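Local coordinates for inosine-uridine preferring nucleoside hydrolase family protein (Bacillus anthracis, PDB 2C40), which belongs to the inosine-uridine preferring nucleoside hydrolase family and binds a calcium ion and alpha-D-ribofuranose in a pocket of its alpha/beta fold, at residues A[38-43]-A[73-78]. Numbering follows the deposited sequence.
Sequences DCYLEP and FPKDWR. With RIB (alpha-D-ribofuranose), chain D.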
loop_
_atom_site.group_PDB
_atom_site.type_symbol
_atom_site.label_atom_id
_atom_site.label_comp_id
_atom_site.label_asym_id
_atom_site.label_seq_id
_atom_site.Cartn_x
_atom_site.Cartn_y
_atom_site.Cartn_z
ATOM N N ASP A 38 12.294 1.941 -10.768
ATOM C CA ASP A 38 11.489 2.163 -9.556
ATOM C C ASP A 38 10.436 1.068 -9.352
ATOM O O ASP A 38 9.309 1.330 -8.945
ATOM C CB ASP A 38 10.840 3.517 -9.634
ATOM C CG ASP A 38 10.347 4.004 -8.319
ATOM O OD1 ASP A 38 9.521 4.918 -8.381
ATOM O OD2 ASP A 38 10.738 3.474 -7.263
ATOM N N CYS A 39 10.808 -0.149 -9.694
ATOM C CA CYS A 39 9.920 -1.290 -9.602
ATOM C C CYS A 39 10.737 -2.568 -9.678
ATOM O O CYS A 39 11.866 -2.562 -10.125
ATOM C CB CYS A 39 8.859 -1.299 -10.718
ATOM S SG CYS A 39 9.392 -1.804 -12.396
ATOM N N TYR A 40 10.137 -3.641 -9.183
ATOM C CA TYR A 40 10.536 -4.985 -9.504
ATOM C C TYR A 40 9.835 -5.389 -10.801
ATOM O O TYR A 40 8.692 -5.067 -11.022
ATOM C CB TYR A 40 10.192 -5.920 -8.345
ATOM C CG TYR A 40 11.117 -5.741 -7.151
ATOM C CD1 TYR A 40 10.891 -4.744 -6.186
ATOM C CD2 TYR A 40 12.243 -6.528 -7.015
ATOM C CE1 TYR A 40 11.767 -4.573 -5.110
ATOM C CE2 TYR A 40 13.103 -6.381 -5.929
ATOM C CZ TYR A 40 12.853 -5.409 -4.982
ATOM O OH TYR A 40 13.729 -5.300 -3.935
ATOM N N LEU A 41 10.546 -6.089 -11.672
ATOM C CA LEU A 41 10.059 -6.342 -13.031
ATOM C C LEU A 41 8.765 -7.156 -13.105
ATOM O O LEU A 41 7.873 -6.862 -13.899
ATOM C CB LEU A 41 11.144 -7.048 -13.844
ATOM C CG LEU A 41 10.894 -7.229 -15.350
ATOM C CD1 LEU A 41 10.753 -5.891 -16.118
ATOM C CD2 LEU A 41 12.054 -8.091 -15.865
ATOM N N GLU A 42 8.686 -8.213 -12.320
ATOM C CA GLU A 42 7.527 -9.110 -12.404
ATOM C C GLU A 42 6.170 -8.478 -12.086
ATOM O O GLU A 42 5.285 -8.521 -12.921
ATOM C CB GLU A 42 7.762 -10.380 -11.603
ATOM C CG GLU A 42 8.873 -11.237 -12.249
ATOM C CD GLU A 42 8.554 -11.622 -13.733
ATOM O OE1 GLU A 42 7.556 -12.354 -13.946
ATOM O OE2 GLU A 42 9.278 -11.166 -14.683
ATOM N N PRO A 43 5.999 -7.852 -10.892
ATOM C CA PRO A 43 4.708 -7.172 -10.650
ATOM C C PRO A 43 4.373 -6.036 -11.603
ATOM O O PRO A 43 3.201 -5.780 -11.838
ATOM C CB PRO A 43 4.853 -6.648 -9.201
ATOM C CG PRO A 43 6.292 -6.489 -9.033
ATOM C CD PRO A 43 6.861 -7.732 -9.712
ATOM N N PHE A 73 17.081 2.414 -7.411
ATOM C CA PHE A 73 16.096 3.127 -6.571
ATOM C C PHE A 73 15.995 2.497 -5.185
ATOM O O PHE A 73 16.411 1.350 -4.996
ATOM C CB PHE A 73 14.717 3.097 -7.228
ATOM C CG PHE A 73 14.488 4.153 -8.299
ATOM C CD1 PHE A 73 14.912 3.956 -9.624
ATOM C CD2 PHE A 73 13.758 5.275 -8.024
ATOM C CE1 PHE A 73 14.705 4.874 -10.583
ATOM C CE2 PHE A 73 13.494 6.218 -9.014
ATOM C CZ PHE A 73 13.994 6.040 -10.286
ATOM N N PRO A 74 15.505 3.266 -4.174
ATOM C CA PRO A 74 15.281 2.698 -2.857
ATOM C C PRO A 74 14.333 1.506 -2.898
ATOM O O PRO A 74 13.376 1.555 -3.663
ATOM C CB PRO A 74 14.656 3.884 -2.066
ATOM C CG PRO A 74 15.154 5.117 -2.809
ATOM C CD PRO A 74 15.231 4.719 -4.211
ATOM N N LYS A 75 14.583 0.451 -2.114
ATOM C CA LYS A 75 13.731 -0.733 -2.173
ATOM C C LYS A 75 12.269 -0.397 -1.911
ATOM O O LYS A 75 11.379 -0.944 -2.557
ATOM C CB LYS A 75 14.180 -1.799 -1.201
ATOM C CG LYS A 75 13.409 -3.137 -1.398
ATOM C CD LYS A 75 13.429 -4.016 -0.189
ATOM C CE LYS A 75 14.134 -5.312 -0.504
ATOM N NZ LYS A 75 13.839 -6.405 0.431
ATOM N N ASP A 76 11.996 0.467 -0.942
ATOM C CA ASP A 76 10.587 0.630 -0.476
ATOM C C ASP A 76 9.713 1.287 -1.541
ATOM O O ASP A 76 8.548 0.954 -1.664
ATOM C CB ASP A 76 10.476 1.297 0.918
ATOM N N TRP A 77 10.297 2.156 -2.362
ATOM C CA TRP A 77 9.595 2.717 -3.534
ATOM C C TRP A 77 9.303 1.633 -4.580
ATOM O O TRP A 77 8.221 1.551 -5.166
ATOM C CB TRP A 77 10.485 3.771 -4.187
ATOM C CG TRP A 77 10.759 4.980 -3.353
ATOM C CD1 TRP A 77 10.525 5.144 -1.994
ATOM C CD2 TRP A 77 11.369 6.202 -3.809
ATOM N NE1 TRP A 77 10.943 6.401 -1.610
ATOM C CE2 TRP A 77 11.452 7.067 -2.704
ATOM C CE3 TRP A 77 11.841 6.643 -5.053
ATOM C CZ2 TRP A 77 12.003 8.345 -2.803
ATOM C CZ3 TRP A 77 12.376 7.910 -5.152
ATOM C CH2 TRP A 77 12.456 8.748 -4.040
ATOM N N ARG A 78 10.279 0.769 -4.769
ATOM C CA ARG A 78 10.185 -0.307 -5.761
ATOM C C ARG A 78 9.070 -1.361 -5.543
ATOM O O ARG A 78 8.665 -2.046 -6.492
ATOM C CB ARG A 78 11.546 -1.011 -5.861
ATOM C CG ARG A 78 12.674 -0.057 -6.246
ATOM C CD ARG A 78 13.937 -0.848 -6.440
ATOM N NE ARG A 78 13.743 -1.788 -7.529
ATOM C CZ ARG A 78 14.525 -2.840 -7.790
ATOM N NH1 ARG A 78 15.575 -3.103 -7.037
ATOM N NH2 ARG A 78 14.252 -3.636 -8.806
HETATM O O5 RIB D . 12.236 11.289 -9.912
HETATM C C5 RIB D . 10.805 11.103 -10.102
HETATM C C4 RIB D . 10.575 9.664 -10.572
HETATM O O4 RIB D . 10.946 8.806 -9.472
HETATM C C3 RIB D . 9.164 9.256 -11.043
HETATM O O3 RIB D . 9.205 9.037 -12.491
HETATM C C2 RIB D . 8.734 8.020 -10.134
HETATM O O2 RIB D . 8.146 6.747 -10.671
HETATM C C1 RIB D . 10.010 7.711 -9.310
#
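Arg-78 turns back at chi3 (62°) after an extended chi2, and this bend lays its guanidinium flat on the ring of Tyr-40. The two planes are only 6° apart. CZ of Arg-78 sits 4.1 Å from the centroid of the Tyr-40 ring, close to the ring normal, so this is a cation-pi stack. The same bend points the guanidinium edge at the carbonyl of Cys-39. NH2 of Arg-78 gives a hydrogen bond of 2.9 Å to O of Cys-39, nearly in the guanidinium plane but from above the carbonyl plane. NE adds a weak bond to the same oxygen. Face and edge together fix the rotation of the group. The backbones also meet here, where N of Tyr-40 makes a weak bond to O of Arg-78. At the far end of the tyrosine, CG of Lys-75 lies 3.3 Å from OH of Tyr-40.

Asp-38 and Phe-73 line the pocket of alpha-D-ribofuranose. CB of Asp-38 lies over the centre of the Phe-73 ring, 3.8 Å from its centroid, as a CH-pi contact. With CG opposite the backbone N (chi1 -163°), the carboxylate swings to lie nearly parallel to the ring, stacked on it. Its OD1 approaches C1 of alpha-D-ribofuranose at 3.0 Å. OD2 is buried against CB of Trp-77, 3.1 Å away, and has no polar partner. CE2 of Phe-73 reaches O4 of alpha-D-ribofuranose at 3.7 Å.

Asp-9, a calcium ligand, accepts a hydrogen bond from N of Asp-38. Trp-172 stacks on Phe-73 and meets Trp-77 edge-to-face. The contact thus joins the loop between strand 27-34 and helix 41-55, with Tyr-40 as N-cap, to the short, weakly bonded helix 75-78, while helix 172-176 packs against Phe-73 and Pro-74.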